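Local coordinates for KLLA0C04147p (Kluyveromyces lactis, PDB 5H2D), which binds ergosterol and probably transfers sterols between membranes, and is represented here by its C-terminal oxysterol-binding (ORD) domain, at residues Q31-G36 with A361-R366; V43-V48 with V64-P69; V114-K119 with F328-F333. All coordinates share one frame; numbering follows the deposited sequence.

Overall arrangement
From the N terminus, the loop between helices 7-18 and 45-49 first supplies 31-36, whose partner 361-366 comes 325 residues later; contact 1 thus closes a loop that encloses the other two contacts. Contact 2 is a short closure, 43-48 against 64-69, and is complete before contact 3 opens. Contact 3 joins 114-119 to 328-333 across a span rich in beta strands. Contacts 2 and 3 lie in series, their centres about 13 Å apart, joined by the Glu68–Arg116 salt bridge and backbone pairing of Phe66 with Lys119. Phe328 of contact 3 packs on contact 1, while Met362 and Glu363 of contact 1 meet Asn67 and Pro69 of contact 2.

Contact 1: Q31-G36 with A361-R366; sequences QRLKLG and AMEEGR
Leu35 drops its two methyls onto the very end of a helix, where the backbone leaves helical geometry in a Schellman motif. Its CD1 lies 3.4 Å from Glu364 O, and CD2 reaches Glu363 O and Gly365 N, so within this contact the branch packs on peptide groups, while Pro327 and Phe328 also touch this leucine. Gly365 is the C-prime residue: its positive phi, 79°, turns the chain so that Arg366 N bonds to Ala361 O and Gly365 N to Met362 O. Having no side chain, Gly365 also lets Leu35 lie close against its backbone. Beside this, the Lys34 methylene CD presses on Glu364 CG at 3.3 Å, an aliphatic contact between charged residues. The carboxylate of Glu364 turns instead to its own segment, its OE1 using the anti lone pair for a salt bridge with Arg366 NH1 (2.6 Å). The CD2 methyl of Leu33 lies against the Glu363 carboxylate, the two side chains crossing at about a right angle, while Arg30 and Arg360 hold the acid by salt bridges to OE1. Glu363 OE1 also accepts from a water at 2.7 Å, which in turn receives a weak bond from Lys34 N, 3.5 Å from the water oxygen.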
# COMPACT_ATOMS: atom_id res chain seq x y z
N GLN A 31 -9.07 -17.35 -4.33
CA GLN A 31 -8.11 -18.18 -3.61
C GLN A 31 -6.90 -18.58 -4.43
O GLN A 31 -5.88 -18.98 -3.85
CB GLN A 31 -8.77 -19.47 -3.11
CG GLN A 31 -9.97 -19.24 -2.22
CD GLN A 31 -9.59 -18.73 -0.86
OE1 GLN A 31 -8.79 -19.34 -0.14
NE2 GLN A 31 -10.15 -17.58 -0.48
N ARG A 32 -6.99 -18.53 -5.75
CA ARG A 32 -5.89 -18.91 -6.61
C ARG A 32 -6.11 -18.28 -7.97
O ARG A 32 -7.17 -17.71 -8.25
CB ARG A 32 -5.76 -20.43 -6.72
CG ARG A 32 -7.00 -21.11 -7.28
CD ARG A 32 -6.66 -22.50 -7.83
NE ARG A 32 -5.80 -22.41 -9.02
CZ ARG A 32 -5.11 -23.43 -9.53
NH1 ARG A 32 -5.17 -24.63 -8.96
NH2 ARG A 32 -4.36 -23.25 -10.61
N LEU A 33 -5.08 -18.38 -8.81
CA LEU A 33 -5.15 -17.95 -10.20
C LEU A 33 -5.45 -19.14 -11.09
O LEU A 33 -5.23 -20.30 -10.72
CB LEU A 33 -3.84 -17.30 -10.64
CG LEU A 33 -3.36 -16.14 -9.77
CD1 LEU A 33 -2.06 -15.60 -10.34
CD2 LEU A 33 -4.44 -15.07 -9.71
N LYS A 34 -5.95 -18.85 -12.29
CA LYS A 34 -6.17 -19.93 -13.25
C LYS A 34 -4.85 -20.59 -13.63
O LYS A 34 -4.76 -21.81 -13.73
CB LYS A 34 -6.91 -19.41 -14.48
CG LYS A 34 -6.09 -18.52 -15.38
CD LYS A 34 -6.93 -18.00 -16.54
CE LYS A 34 -7.66 -19.14 -17.25
NZ LYS A 34 -6.71 -20.02 -18.00
N LEU A 35 -3.80 -19.79 -13.82
CA LEU A 35 -2.46 -20.33 -13.97
C LEU A 35 -2.07 -21.08 -12.69
O LEU A 35 -2.20 -20.55 -11.58
CB LEU A 35 -1.48 -19.19 -14.24
CG LEU A 35 -0.48 -19.17 -15.40
CD1 LEU A 35 -1.14 -19.45 -16.74
CD2 LEU A 35 0.21 -17.81 -15.40
N GLY A 36 -1.61 -22.32 -12.83
CA GLY A 36 -1.25 -23.09 -11.65
C GLY A 36 0.14 -22.75 -11.18
O GLY A 36 0.43 -22.67 -9.99
N ALA A 361 -4.48 -10.24 -19.38
CA ALA A 361 -3.81 -11.23 -20.21
C ALA A 361 -2.56 -11.76 -19.52
O ALA A 361 -2.31 -12.97 -19.50
CB ALA A 361 -3.45 -10.64 -21.57
N MET A 362 -1.77 -10.86 -18.93
CA MET A 362 -0.53 -11.31 -18.30
C MET A 362 -0.84 -12.23 -17.12
O MET A 362 -0.18 -13.25 -16.93
CB MET A 362 0.31 -10.13 -17.83
CG MET A 362 1.63 -10.59 -17.26
SD MET A 362 2.61 -9.24 -16.58
CE MET A 362 3.10 -8.39 -18.07
N GLU A 363 -1.87 -11.89 -16.34
CA GLU A 363 -2.21 -12.72 -15.20
C GLU A 363 -2.58 -14.13 -15.63
O GLU A 363 -2.35 -15.09 -14.89
CB GLU A 363 -3.37 -12.09 -14.42
CG GLU A 363 -3.60 -12.74 -13.07
CD GLU A 363 -4.91 -12.33 -12.44
OE1 GLU A 363 -5.92 -13.05 -12.63
OE2 GLU A 363 -4.95 -11.27 -11.76
N GLU A 364 -3.16 -14.26 -16.82
CA GLU A 364 -3.58 -15.55 -17.36
C GLU A 364 -2.49 -16.21 -18.18
O GLU A 364 -2.75 -17.24 -18.81
CB GLU A 364 -4.86 -15.36 -18.17
CG GLU A 364 -6.02 -14.89 -17.28
CD GLU A 364 -7.35 -14.78 -17.99
OE1 GLU A 364 -7.39 -14.88 -19.23
OE2 GLU A 364 -8.37 -14.56 -17.30
N GLY A 365 -1.29 -15.64 -18.19
CA GLY A 365 -0.17 -16.25 -18.89
C GLY A 365 -0.15 -16.04 -20.39
O GLY A 365 0.59 -16.73 -21.09
N ARG A 366 -0.93 -15.09 -20.90
CA ARG A 366 -1.00 -14.82 -22.33
C ARG A 366 -0.15 -13.59 -22.61
O ARG A 366 -0.63 -12.47 -22.73
CB ARG A 366 -2.45 -14.64 -22.77
CG ARG A 366 -3.23 -15.93 -22.63
CD ARG A 366 -4.48 -15.90 -23.48
NE ARG A 366 -5.31 -14.76 -23.12
CZ ARG A 366 -6.14 -14.75 -22.09
NH1 ARG A 366 -6.25 -15.82 -21.31
NH2 ARG A 366 -6.86 -13.67 -21.83
O HOH W 1 -6.23 -15.59 -13.52

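Contact 2: V43-V48 with V64-P69; sequences VSLWSV and VSFNEP
Leu45 sets its CD1 methyl squarely over the Phe66 ring, 3.6 Å from the ring centroid and only 6° off the normal, a CH-pi contact at the start of helix 45-49. Leucine suits this place because its branch can cover the ring face with CD1 while its CB also touches the rim, 3.6 Å from Phe66 CZ. CG stands opposite the backbone N of Leu45 (chi1 -175°), which carries the branch over the face. At the ring edge, near its plane, Val43 O approaches CZ of Phe66 to 3.2 Å. Val48 CG2 adds a looser, oblique touch at Phe66 CE2, 4.2 Å away. Farther out, Val43 CG2 rests on Ser65 OG, a hydroxyl bonded to Pro41 O.

The second shell fixes both partners. Ser44 is the N-cap of the helix: its OG accepts from Ser47 N at 3.0 Å, and Ser47 OG bonds back to Ser44 O at 2.8 Å. These bonds fix the first turn of the helix, the turn that carries Leu45, which also touches the bound ergosterol. Phe66 is anchored by backbone pairing with Lys119 of the sterol pocket. The electron-rich face thus receives a methyl, whereas the slightly positive ring edge meets a carbonyl oxygen, an arrangement consistent with weak electrostatic attraction added to apolar packing beside the sterol.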
# COMPACT_ATOMS: atom_id res chain seq x y z
N VAL A 43 15.51 -15.23 -16.88
CA VAL A 43 16.54 -14.38 -17.49
C VAL A 43 17.30 -13.63 -16.40
O VAL A 43 16.74 -13.23 -15.38
CB VAL A 43 15.92 -13.39 -18.49
CG1 VAL A 43 17.02 -12.63 -19.23
CG2 VAL A 43 15.00 -14.11 -19.47
N SER A 44 18.60 -13.43 -16.62
CA SER A 44 19.42 -12.73 -15.64
C SER A 44 19.05 -11.24 -15.60
O SER A 44 18.97 -10.59 -16.65
CB SER A 44 20.90 -12.92 -15.97
OG SER A 44 21.66 -11.74 -15.85
N LEU A 45 18.81 -10.70 -14.40
CA LEU A 45 18.43 -9.29 -14.30
C LEU A 45 19.55 -8.38 -14.78
O LEU A 45 19.30 -7.39 -15.48
CB LEU A 45 18.05 -8.95 -12.85
CG LEU A 45 17.53 -7.53 -12.62
CD1 LEU A 45 16.39 -7.22 -13.58
CD2 LEU A 45 17.06 -7.34 -11.16
N TRP A 46 20.79 -8.69 -14.40
CA TRP A 46 21.91 -7.91 -14.90
C TRP A 46 21.95 -7.88 -16.43
O TRP A 46 22.17 -6.82 -17.02
CB TRP A 46 23.22 -8.46 -14.33
CG TRP A 46 24.41 -7.79 -14.95
CD1 TRP A 46 25.28 -8.34 -15.85
CD2 TRP A 46 24.82 -6.44 -14.76
NE1 TRP A 46 26.23 -7.41 -16.20
CE2 TRP A 46 25.97 -6.23 -15.55
CE3 TRP A 46 24.33 -5.38 -13.99
CZ2 TRP A 46 26.63 -5.01 -15.60
CZ3 TRP A 46 25.00 -4.17 -14.03
CH2 TRP A 46 26.14 -4.00 -14.82
N SER A 47 21.72 -9.02 -17.09
CA SER A 47 21.78 -9.05 -18.55
C SER A 47 20.80 -8.07 -19.16
O SER A 47 21.05 -7.53 -20.25
CB SER A 47 21.52 -10.47 -19.08
OG SER A 47 20.14 -10.80 -19.14
N VAL A 48 19.69 -7.81 -18.46
CA VAL A 48 18.67 -6.88 -18.93
C VAL A 48 19.05 -5.45 -18.61
O VAL A 48 19.01 -4.56 -19.47
CB VAL A 48 17.31 -7.25 -18.30
CG1 VAL A 48 16.26 -6.20 -18.62
CG2 VAL A 48 16.85 -8.63 -18.76
N VAL A 64 8.98 -10.17 -19.79
CA VAL A 64 7.87 -10.49 -18.91
C VAL A 64 8.35 -11.17 -17.63
O VAL A 64 7.66 -11.11 -16.60
CB VAL A 64 6.84 -11.37 -19.65
CG1 VAL A 64 7.40 -12.75 -19.91
CG2 VAL A 64 5.56 -11.44 -18.84
N SER A 65 9.52 -11.81 -17.65
CA SER A 65 10.10 -12.37 -16.44
C SER A 65 10.27 -11.33 -15.34
O SER A 65 10.34 -11.69 -14.16
CB SER A 65 11.45 -13.02 -16.76
OG SER A 65 11.28 -14.07 -17.70
N PHE A 66 10.36 -10.05 -15.69
CA PHE A 66 10.53 -9.01 -14.67
C PHE A 66 9.32 -8.08 -14.62
O PHE A 66 9.43 -6.93 -14.17
CB PHE A 66 11.84 -8.24 -14.91
CG PHE A 66 13.04 -9.08 -14.65
CD1 PHE A 66 13.30 -9.56 -13.37
CD2 PHE A 66 13.88 -9.47 -15.69
CE1 PHE A 66 14.39 -10.38 -13.12
CE2 PHE A 66 14.97 -10.28 -15.44
CZ PHE A 66 15.22 -10.74 -14.16
N ASN A 67 8.16 -8.58 -15.06
CA ASN A 67 6.88 -7.91 -14.88
C ASN A 67 6.02 -8.73 -13.93
O ASN A 67 6.16 -9.95 -13.82
CB ASN A 67 6.14 -7.75 -16.20
CG ASN A 67 6.79 -6.77 -17.16
OD1 ASN A 67 6.62 -6.88 -18.37
ND2 ASN A 67 7.49 -5.79 -16.62
N GLU A 68 5.08 -8.05 -13.26
CA GLU A 68 4.11 -8.72 -12.40
C GLU A 68 2.71 -8.26 -12.78
O GLU A 68 2.50 -7.07 -13.01
CB GLU A 68 4.39 -8.36 -10.93
CG GLU A 68 3.50 -9.05 -9.93
CD GLU A 68 3.83 -8.62 -8.51
OE1 GLU A 68 3.13 -7.74 -7.96
OE2 GLU A 68 4.78 -9.17 -7.94
N PRO A 69 1.72 -9.18 -12.83
CA PRO A 69 0.36 -8.78 -13.25
C PRO A 69 -0.45 -8.15 -12.14
O PRO A 69 -1.62 -8.46 -11.94
CB PRO A 69 -0.27 -10.11 -13.69
CG PRO A 69 0.38 -11.09 -12.76
CD PRO A 69 1.82 -10.63 -12.64

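Contact 3: V114-K119 with F328-F333; sequences VKRVAK and FNLTKF. With ERG (ergosterol), chain B.
Arg116 threads its aliphatic chain past the carbonyl oxygens of Phe328 and Asn329 on the buried side of this contact, while Lys115 and Asn329 meet toward solvent. On the packed side, CD of Arg116 lies 3.5 Å from Asn329 O, and CG of Arg116 lies close to the same oxygen. A bend at chi3 (77°) then brings the guanidinium obliquely past Leu330 CD2, 3.7 Å from Arg116 NH2, with Thr331 CG2 near NH1. An arginine suits this place because its methylenes pack against the loop while its far end pairs with acids: Glu68 at NH2 and Glu78 at NH1. Thr331 is the N-cap residue of helix 332-337, its OG1 accepting from Ala334 N, and its methyl is left to face Arg116.

The outer side has sparser packing and one strong polar link. Asn329 ND2 donates to Lys115 O at 2.8 Å, nearly straight at 164°, and the oxygen lies close to the amide plane. Lys115 sends its bent, exposed chain away after touching ND2 with CB.

Behind Arg116, the same segment lines the pocket of this oxysterol-binding domain: Val117 CG1 lies 3.7 Å from ergosterol C26, and Ala118 O is 3.6 Å from C23. The sterol tail therefore meets a valine methyl and backbone carbonyl oxygen through van der Waals contacts, while the buried guanidinium of Arg116 is probably balanced by Glu68 and Glu78, near the like charge of Arg75.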
# COMPACT_ATOMS: atom_id res chain seq x y z
N VAL A 114 8.99 -9.42 -0.45
CA VAL A 114 10.04 -10.41 -0.69
C VAL A 114 9.64 -11.33 -1.83
O VAL A 114 8.47 -11.68 -2.01
CB VAL A 114 10.31 -11.19 0.61
CG1 VAL A 114 11.38 -12.23 0.39
CG2 VAL A 114 10.72 -10.22 1.70
N LYS A 115 10.64 -11.75 -2.61
CA LYS A 115 10.51 -12.73 -3.69
C LYS A 115 9.68 -12.24 -4.87
O LYS A 115 9.29 -13.04 -5.72
CB LYS A 115 9.91 -14.06 -3.19
CG LYS A 115 10.85 -14.81 -2.25
CD LYS A 115 10.41 -16.26 -2.09
CE LYS A 115 9.14 -16.37 -1.25
NZ LYS A 115 9.40 -16.34 0.23
N ARG A 116 9.40 -10.94 -4.95
CA ARG A 116 8.71 -10.37 -6.11
C ARG A 116 9.60 -9.31 -6.75
O ARG A 116 9.36 -8.11 -6.65
CB ARG A 116 7.33 -9.82 -5.69
CG ARG A 116 6.36 -10.94 -5.31
CD ARG A 116 5.31 -10.42 -4.35
NE ARG A 116 4.32 -9.63 -5.06
CZ ARG A 116 3.28 -9.06 -4.48
NH1 ARG A 116 3.11 -9.17 -3.15
NH2 ARG A 116 2.40 -8.37 -5.21
N VAL A 117 10.65 -9.77 -7.42
CA VAL A 117 11.59 -8.87 -8.09
C VAL A 117 11.02 -8.66 -9.49
O VAL A 117 11.38 -9.34 -10.46
CB VAL A 117 13.01 -9.44 -8.10
CG1 VAL A 117 13.97 -8.50 -8.83
CG2 VAL A 117 13.51 -9.64 -6.67
N ALA A 118 10.11 -7.69 -9.60
CA ALA A 118 9.34 -7.52 -10.82
C ALA A 118 8.64 -6.18 -10.78
O ALA A 118 8.22 -5.71 -9.72
CB ALA A 118 8.30 -8.64 -10.99
N LYS A 119 8.47 -5.61 -11.97
CA LYS A 119 7.83 -4.31 -12.13
C LYS A 119 6.31 -4.48 -12.20
O LYS A 119 5.82 -5.14 -13.13
CB LYS A 119 8.35 -3.65 -13.40
CG LYS A 119 7.74 -2.31 -13.76
CD LYS A 119 8.36 -1.82 -15.07
CE LYS A 119 7.40 -1.00 -15.90
NZ LYS A 119 8.05 -0.56 -17.18
N PHE A 328 3.88 -15.95 -10.11
CA PHE A 328 4.40 -14.61 -9.85
C PHE A 328 4.73 -14.39 -8.38
O PHE A 328 4.99 -13.25 -7.96
CB PHE A 328 3.42 -13.52 -10.33
CG PHE A 328 2.83 -13.81 -11.69
CD1 PHE A 328 3.55 -13.55 -12.84
CD2 PHE A 328 1.55 -14.33 -11.81
CE1 PHE A 328 3.00 -13.81 -14.07
CE2 PHE A 328 1.00 -14.59 -13.05
CZ PHE A 328 1.74 -14.33 -14.18
N ASN A 329 4.74 -15.46 -7.57
CA ASN A 329 5.10 -15.38 -6.16
C ASN A 329 4.16 -14.46 -5.39
O ASN A 329 4.56 -13.85 -4.39
CB ASN A 329 6.56 -14.94 -5.98
CG ASN A 329 7.53 -16.05 -6.31
OD1 ASN A 329 7.14 -17.21 -6.43
ND2 ASN A 329 8.80 -15.71 -6.44
N LEU A 330 2.92 -14.35 -5.83
CA LEU A 330 1.97 -13.50 -5.14
C LEU A 330 1.65 -14.05 -3.75
O LEU A 330 1.70 -15.26 -3.51
CB LEU A 330 0.68 -13.37 -5.94
CG LEU A 330 0.78 -12.72 -7.31
CD1 LEU A 330 -0.63 -12.51 -7.85
CD2 LEU A 330 1.54 -11.39 -7.25
N THR A 331 1.30 -13.14 -2.84
CA THR A 331 0.74 -13.53 -1.55
C THR A 331 -0.73 -13.91 -1.70
O THR A 331 -1.38 -13.57 -2.69
CB THR A 331 0.84 -12.39 -0.54
OG1 THR A 331 0.10 -11.26 -1.03
CG2 THR A 331 2.30 -11.99 -0.28
N LYS A 332 -1.26 -14.58 -0.68
CA LYS A 332 -2.70 -14.84 -0.65
C LYS A 332 -3.48 -13.54 -0.78
O LYS A 332 -4.45 -13.45 -1.55
CB LYS A 332 -3.09 -15.54 0.65
CG LYS A 332 -2.75 -17.01 0.75
CD LYS A 332 -3.69 -17.69 1.77
CE LYS A 332 -2.95 -18.32 2.95
NZ LYS A 332 -2.36 -17.30 3.87
N PHE A 333 -3.08 -12.52 -0.01
CA PHE A 333 -3.81 -11.26 -0.06
C PHE A 333 -3.73 -10.64 -1.45
O PHE A 333 -4.74 -10.16 -1.98
CB PHE A 333 -3.26 -10.28 0.98
CG PHE A 333 -4.03 -9.00 1.09
CD1 PHE A 333 -5.24 -8.95 1.78
CD2 PHE A 333 -3.55 -7.83 0.52
CE1 PHE A 333 -5.95 -7.78 1.88
CE2 PHE A 333 -4.26 -6.65 0.62
CZ PHE A 333 -5.45 -6.62 1.31
C1 ERG B . 6.56 -0.96 -1.34
C2 ERG B . 5.35 -0.75 -0.43
C3 ERG B . 4.68 0.53 -0.85
C4 ERG B . 4.23 0.45 -2.31
C5 ERG B . 5.30 0.05 -3.19
C6 ERG B . 5.31 0.54 -4.49
C7 ERG B . 6.28 0.15 -5.44
C8 ERG B . 7.27 -0.77 -5.11
C9 ERG B . 7.43 -1.12 -3.73
C10 ERG B . 6.17 -1.01 -2.83
C11 ERG B . 8.21 -2.48 -3.50
C12 ERG B . 9.37 -2.69 -4.48
C13 ERG B . 8.82 -2.54 -5.91
C14 ERG B . 8.36 -1.07 -6.02
C15 ERG B . 8.09 -0.94 -7.50
C16 ERG B . 9.21 -1.78 -8.17
C17 ERG B . 9.90 -2.52 -6.99
C18 ERG B . 7.71 -3.57 -6.24
C19 ERG B . 5.31 -2.27 -3.09
C20 ERG B . 10.46 -3.87 -7.50
C21 ERG B . 11.10 -4.74 -6.42
C22 ERG B . 11.52 -3.52 -8.54
C23 ERG B . 11.32 -3.86 -9.98
C24 ERG B . 12.38 -3.47 -11.01
C25 ERG B . 12.56 -4.63 -11.99
C26 ERG B . 13.05 -5.86 -11.20
C27 ERG B . 13.61 -4.33 -13.07
C28 ERG B . 11.87 -2.22 -11.71
O1 ERG B . 3.53 0.81 0.02